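Local coordinates for putative DNA protection protein (Streptomyces coelicolor, PDB 4CYB) that probably oxidises and stores iron inside a twelve-subunit ferritin-like shell, as in other Dps proteins that shield DNA from oxidative damage, at residues J[145-148]-J[149-153]; J[14-17]-J[18-22]; J[36-39]-J[40-43]. All coordinates share one frame; numbering follows the deposited sequence.

Interaction 1. Residues J[145-148]-J[149-153]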
# COMPACT_ATOMS: atom_id res chain seq x y z
N LEU J 145 7.63 -7.38 -28.89
CA LEU J 145 7.51 -8.36 -27.79
C LEU J 145 8.77 -9.23 -27.71
O LEU J 145 9.35 -9.41 -26.66
CB LEU J 145 6.25 -9.21 -27.94
CG LEU J 145 6.13 -10.50 -27.11
CD1 LEU J 145 6.25 -10.13 -25.66
CD2 LEU J 145 4.78 -11.11 -27.45
N LEU J 146 9.24 -9.73 -28.85
CA LEU J 146 10.40 -10.60 -28.79
C LEU J 146 11.69 -9.91 -28.36
O LEU J 146 12.48 -10.50 -27.67
CB LEU J 146 10.63 -11.22 -30.18
CG LEU J 146 9.60 -12.30 -30.56
CD1 LEU J 146 9.72 -12.58 -32.06
CD2 LEU J 146 9.85 -13.60 -29.76
N VAL J 147 11.87 -8.68 -28.79
CA VAL J 147 13.06 -7.94 -28.45
C VAL J 147 12.95 -7.34 -27.04
O VAL J 147 13.87 -7.52 -26.25
CB VAL J 147 13.42 -6.85 -29.48
CG1 VAL J 147 14.60 -6.00 -29.01
CG2 VAL J 147 13.71 -7.51 -30.85
N SER J 148 11.88 -6.60 -26.76
CA SER J 148 11.93 -5.75 -25.55
C SER J 148 11.67 -6.60 -24.33
O SER J 148 12.12 -6.27 -23.21
CB SER J 148 10.89 -4.61 -25.61
OG SER J 148 9.62 -5.21 -25.57
N GLU J 149 10.96 -7.70 -24.52
CA GLU J 149 10.66 -8.58 -23.39
C GLU J 149 11.45 -9.89 -23.35
O GLU J 149 12.19 -10.10 -22.38
CB GLU J 149 9.15 -8.84 -23.33
CG GLU J 149 8.46 -7.48 -23.25
CD GLU J 149 6.98 -7.53 -23.03
OE1 GLU J 149 6.53 -8.33 -22.19
OE2 GLU J 149 6.27 -6.76 -23.71
N VAL J 150 11.27 -10.76 -24.36
CA VAL J 150 11.89 -12.07 -24.34
C VAL J 150 13.39 -11.94 -24.34
O VAL J 150 14.08 -12.47 -23.47
CB VAL J 150 11.40 -13.00 -25.46
CG1 VAL J 150 12.05 -14.38 -25.28
CG2 VAL J 150 9.87 -13.14 -25.40
N LEU J 151 13.91 -11.24 -25.34
CA LEU J 151 15.36 -11.10 -25.47
C LEU J 151 16.00 -10.40 -24.30
O LEU J 151 16.91 -10.94 -23.67
CB LEU J 151 15.70 -10.37 -26.77
CG LEU J 151 17.16 -10.44 -27.20
CD1 LEU J 151 17.43 -11.77 -27.92
CD2 LEU J 151 17.44 -9.30 -28.17
N ARG J 152 15.52 -9.21 -23.98
CA ARG J 152 16.13 -8.48 -22.92
C ARG J 152 16.06 -9.19 -21.56
O ARG J 152 17.02 -9.14 -20.76
CB ARG J 152 15.56 -7.09 -22.83
CG ARG J 152 16.18 -6.23 -23.98
CD ARG J 152 15.77 -4.78 -23.86
NE ARG J 152 16.24 -4.16 -22.60
CZ ARG J 152 15.75 -3.00 -22.15
NH1 ARG J 152 14.83 -2.36 -22.83
NH2 ARG J 152 16.20 -2.48 -20.99
N THR J 153 14.92 -9.82 -21.27
CA THR J 153 14.85 -10.57 -20.00
C THR J 153 15.80 -11.75 -19.95
O THR J 153 16.46 -11.95 -18.93
CB THR J 153 13.44 -11.14 -19.72
OG1 THR J 153 12.56 -10.04 -19.62
CG2 THR J 153 13.42 -11.92 -18.41
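With chi1 at 164°, Leu145 turns its CG away from its own backbone N, while Glu149, four residues on, holds CG beside its backbone N (chi1 -56°) and runs out extended from there. The two side chains therefore cross at a slant, and CD1 of Leu145 rests against the carboxylate, 3.8 Å from CD of Glu149 and almost equally far from both oxygens. Leu145 is buried, and its apolar branches pack against the side chains of Thr74 and Arg78 of helix 54-81, a place that suits a flexible apolar residue. The glutamate carries a charge out to the neighbouring subunit, where its OE2 forms a salt bridge with Arg152 of the third subunit. Arg152 of this chain repeats the pairing with Glu149 of the second subunit and adds a salt bridge to Asp144 of that chain. Ser148 is small enough to fit beside this acid: its OG lies 3.4 Å from CG of Glu149 and bonds back to the carbonyl of Asp144.

The backbone beneath is wider than an alpha-helix. Leu145 O accepts both Glu149 N at 3.2 Å and Val150 N at 3.3 Å, the latter the straighter bond (166° at hydrogen). Five-residue spacing continues in Leu151 N to Leu146 O at 2.8 Å and Arg152 N to Val147 O at 3.3 Å. Beyond it, Glu149 O is gripped from opposite faces of its plane by Thr153 N and by Thr153 OG1, the latter at 2.8 Å. Branched apolar residues fill the inner side, Leu146 CD2 lying 4.4 Å from Val150 CG2. This is a pi-bulge in the last long helix of a ferritin-like four-helix bundle, with Arg152-Glu149 salt bridges passed on cyclically between subunits, consistent with a threefold meeting of Dps subunits.

Interaction 2. Residues J[14-17]-J[18-22]; sequences VALT and MDTRL
Polar contacts dominate where Thr17 meets Thr20 at the start of helix 18-48. Their side chains cross at about a right angle and share a hydrogen bond between Thr17 OG1 and Thr20 OG1 of 3.1 Å. Thr17 holds OG1 between its backbone N and carbonyl carbon (chi1 78°), which turns the hydroxyl back over the first turn. A water accepts from Thr17 N at 2.9 Å and also meets Thr20 OG1, a hydroxyl that bonds Tyr137 O as well. Thr17 occupies the N-cap position, immediately before the helix, where threonine's short hydroxyl can reach the side chain of Thr20, and the four-helix bundle of the ferritin-like fold begins here. Within the backbone, Arg21 N meets Thr17 O at 2.9 Å.

The Arg21 side chain folds back to the incoming loop. Its NE donates to Leu16 O at 3.1 Å; the oxygen lies in the guanidinium plane, though NE stands 46° out of the carbonyl plane. NH1 goes on to the carbonyls of Lys10 and Leu82, so one buried arginine gathers three loop carbonyls.

The apolar contacts use the arginine's methylenes: Leu16 CB lies 3.6 Å from Arg21 CG, and Val14 CG2 slants across Arg21 CD at 3.7 Å.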
# COMPACT_ATOMS: atom_id res chain seq x y z
N VAL J 14 -7.01 -7.95 -37.01
CA VAL J 14 -5.83 -7.27 -36.46
C VAL J 14 -4.87 -6.70 -37.54
O VAL J 14 -3.67 -6.53 -37.25
CB VAL J 14 -5.09 -8.15 -35.42
CG1 VAL J 14 -5.98 -8.37 -34.17
CG2 VAL J 14 -4.67 -9.50 -36.03
N ALA J 15 -5.38 -6.40 -38.74
CA ALA J 15 -4.60 -5.69 -39.80
C ALA J 15 -3.30 -6.38 -40.19
O ALA J 15 -2.30 -5.73 -40.51
CB ALA J 15 -4.28 -4.26 -39.37
N LEU J 16 -3.26 -7.69 -40.05
CA LEU J 16 -2.06 -8.47 -40.47
C LEU J 16 -2.56 -9.60 -41.35
O LEU J 16 -3.60 -10.22 -41.06
CB LEU J 16 -1.37 -9.07 -39.21
CG LEU J 16 -0.62 -8.11 -38.27
CD1 LEU J 16 -0.08 -8.86 -37.07
CD2 LEU J 16 0.53 -7.46 -39.03
N THR J 17 -1.85 -9.90 -42.45
CA THR J 17 -2.27 -11.01 -43.34
C THR J 17 -2.27 -12.40 -42.65
O THR J 17 -1.50 -12.66 -41.71
CB THR J 17 -1.38 -11.10 -44.64
OG1 THR J 17 -0.13 -11.72 -44.32
CG2 THR J 17 -1.10 -9.76 -45.26
N MET J 18 -3.12 -13.30 -43.11
CA MET J 18 -3.12 -14.68 -42.69
C MET J 18 -1.71 -15.31 -42.72
O MET J 18 -1.34 -16.03 -41.79
CB MET J 18 -4.14 -15.48 -43.51
CG MET J 18 -4.17 -16.98 -43.27
SD MET J 18 -5.16 -17.92 -44.50
CE MET J 18 -4.48 -17.37 -46.09
N ASP J 19 -0.90 -15.02 -43.76
CA ASP J 19 0.44 -15.63 -43.82
C ASP J 19 1.35 -15.10 -42.68
O ASP J 19 2.10 -15.87 -42.07
CB ASP J 19 1.15 -15.27 -45.13
CG ASP J 19 0.68 -16.10 -46.32
OD1 ASP J 19 0.00 -17.14 -46.13
OD2 ASP J 19 0.95 -15.67 -47.47
N THR J 20 1.28 -13.80 -42.46
CA THR J 20 2.05 -13.11 -41.42
C THR J 20 1.67 -13.63 -40.05
O THR J 20 2.54 -14.02 -39.28
CB THR J 20 1.89 -11.59 -41.48
OG1 THR J 20 2.47 -11.15 -42.71
CG2 THR J 20 2.64 -10.91 -40.30
N ARG J 21 0.39 -13.76 -39.80
CA ARG J 21 -0.06 -14.29 -38.51
C ARG J 21 0.30 -15.74 -38.27
O ARG J 21 0.78 -16.11 -37.20
CB ARG J 21 -1.57 -14.04 -38.37
CG ARG J 21 -1.87 -12.55 -38.41
CD ARG J 21 -3.32 -12.27 -38.12
NE ARG J 21 -4.23 -12.59 -39.22
CZ ARG J 21 -5.10 -13.58 -39.25
NH1 ARG J 21 -5.23 -14.41 -38.22
NH2 ARG J 21 -5.89 -13.75 -40.32
N LEU J 22 0.14 -16.58 -39.28
CA LEU J 22 0.51 -17.96 -39.16
C LEU J 22 2.00 -18.13 -38.86
O LEU J 22 2.39 -18.93 -38.01
CB LEU J 22 0.22 -18.64 -40.50
CG LEU J 22 -0.35 -20.05 -40.56
CD1 LEU J 22 0.42 -20.86 -41.61
CD2 LEU J 22 -0.41 -20.77 -39.24
O HOH W 1 0.75 -8.61 -42.71

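Interaction 3. Residues J[36-39]-J[40-43]; sequences RILH and DLYK
Leu38 lies alongside the ring of Tyr42, both side chains pointing the same way, and its CD1 comes to 3.6 Å from CE2 of Tyr42. Swinging CG opposite to the backbone N (chi1 179°) is what brings the leucine's branches up against the next turn. Both residues suit the interior of the bundle: Leu38 also packs on Leu116, His120 and Ile123 of helix 109-136, while the tyrosine reaches far enough for its hydroxyl to bond His64 ND1. Ile37 and Leu41 make a looser apolar pair on another side of the helix, with CG2 of the first 4.4 Å from CG of the second.

These residues belong to the first long helix of the ferritin-like bundle, whose regular four-residue bonds include Lys43 N to His39 O at 3.0 Å. Its polar side takes part in a subunit interface: Arg36 and Asp40 each form a salt bridge with the other residue type on the fourth subunit, a reciprocal exchange consistent with a twofold axis. Within the chain a water links the pair, accepting from Arg36 NE at 3.1 Å and lying 2.8 Å from Asp40 OD2.

His39 is buried against Ile72 of helix 54-81. Asp40 OD1 sits at the edge of its ring, in plane, 3.0 Å from His39 CD2, with carboxylate and ring turned 61° apart. ND1 is held by Ala65 O, which fixes the ring's rotation. Beside it runs Lys43, whose CG lies 3.5 Å from His39 NE2. The long, bent lysine chain carries NZ to a salt bridge with Asp62 and a hydrogen bond to the iron-binding Asp73 of the fourth subunit, and the side chain of Lys43 lies about 4 Å from a bound ferric ion.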
# COMPACT_ATOMS: atom_id res chain seq x y z
N ARG J 36 8.53 -22.40 -21.57
CA ARG J 36 7.91 -23.37 -20.61
C ARG J 36 8.91 -24.32 -19.93
O ARG J 36 8.89 -24.49 -18.70
CB ARG J 36 6.77 -24.16 -21.25
CG ARG J 36 5.60 -23.32 -21.71
CD ARG J 36 4.61 -23.21 -20.57
NE ARG J 36 4.08 -24.50 -20.14
CZ ARG J 36 3.07 -25.11 -20.76
NH1 ARG J 36 2.53 -24.55 -21.85
NH2 ARG J 36 2.64 -26.30 -20.34
N ILE J 37 9.86 -24.87 -20.71
CA ILE J 37 10.86 -25.76 -20.09
C ILE J 37 11.77 -24.94 -19.14
O ILE J 37 12.12 -25.39 -18.07
CB ILE J 37 11.74 -26.42 -21.20
CG1 ILE J 37 10.82 -27.19 -22.16
CG2 ILE J 37 12.84 -27.30 -20.57
CD1 ILE J 37 10.09 -28.33 -21.48
N LEU J 38 12.14 -23.74 -19.55
CA LEU J 38 13.06 -22.90 -18.79
C LEU J 38 12.41 -22.46 -17.47
O LEU J 38 13.05 -22.51 -16.42
CB LEU J 38 13.54 -21.70 -19.61
CG LEU J 38 14.49 -20.79 -18.82
CD1 LEU J 38 15.64 -21.61 -18.21
CD2 LEU J 38 15.03 -19.71 -19.79
N HIS J 39 11.11 -22.15 -17.52
CA HIS J 39 10.40 -21.82 -16.26
C HIS J 39 10.51 -23.00 -15.30
O HIS J 39 10.80 -22.86 -14.11
CB HIS J 39 8.91 -21.51 -16.55
CG HIS J 39 8.09 -21.48 -15.27
ND1 HIS J 39 8.06 -20.40 -14.43
CD2 HIS J 39 7.42 -22.48 -14.64
CE1 HIS J 39 7.31 -20.71 -13.33
NE2 HIS J 39 6.91 -21.96 -13.46
N ASP J 40 10.19 -24.19 -15.80
CA ASP J 40 10.19 -25.39 -15.00
C ASP J 40 11.61 -25.77 -14.55
O ASP J 40 11.78 -26.31 -13.47
CB ASP J 40 9.50 -26.52 -15.75
CG ASP J 40 7.94 -26.34 -15.77
OD1 ASP J 40 7.38 -25.43 -15.05
OD2 ASP J 40 7.26 -27.12 -16.49
N LEU J 41 12.64 -25.47 -15.34
CA LEU J 41 14.02 -25.67 -14.83
C LEU J 41 14.34 -24.71 -13.66
O LEU J 41 14.94 -25.11 -12.67
CB LEU J 41 15.05 -25.41 -15.97
CG LEU J 41 15.30 -26.49 -17.03
CD1 LEU J 41 16.31 -25.86 -17.98
CD2 LEU J 41 15.88 -27.73 -16.30
N TYR J 42 13.89 -23.46 -13.74
CA TYR J 42 14.19 -22.53 -12.68
C TYR J 42 13.44 -22.98 -11.42
O TYR J 42 14.02 -22.94 -10.35
CB TYR J 42 13.74 -21.11 -13.08
CG TYR J 42 14.83 -20.31 -13.65
CD1 TYR J 42 15.91 -19.93 -12.85
CD2 TYR J 42 14.80 -19.92 -15.01
CE1 TYR J 42 16.92 -19.16 -13.35
CE2 TYR J 42 15.83 -19.16 -15.54
CZ TYR J 42 16.88 -18.81 -14.69
OH TYR J 42 17.91 -18.03 -15.17
N LYS J 43 12.17 -23.42 -11.53
CA LYS J 43 11.44 -23.93 -10.33
C LYS J 43 12.07 -25.24 -9.78
O LYS J 43 12.29 -25.39 -8.59
CB LYS J 43 9.94 -24.20 -10.61
CG LYS J 43 9.08 -22.95 -10.85
CD LYS J 43 9.14 -21.92 -9.68
CE LYS J 43 8.62 -22.56 -8.35
NZ LYS J 43 8.45 -21.44 -7.38
O HOH W 2 6.37 -24.05 -17.44
O HOH W 3 4.95 -26.65 -18.07

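From the N terminus, interaction 2 comes first, where the loop after strand 2-4 enters helix 18-48; its arginine ties that loop back to the helix start. Interaction 3 lies further along the same helix, near an iron site; the centres of interactions 2 and 3 are about 30 Å apart. Interaction 1 follows on helix 140-164, its centre about 17 Å from that of interaction 3. The three stand in series, none nested or crossed, and each joins adjoining residues without closing a long loop. Interactions 1 and 2 both meet the third subunit, interaction 1 also reaches the second, and interaction 3 meets the fourth.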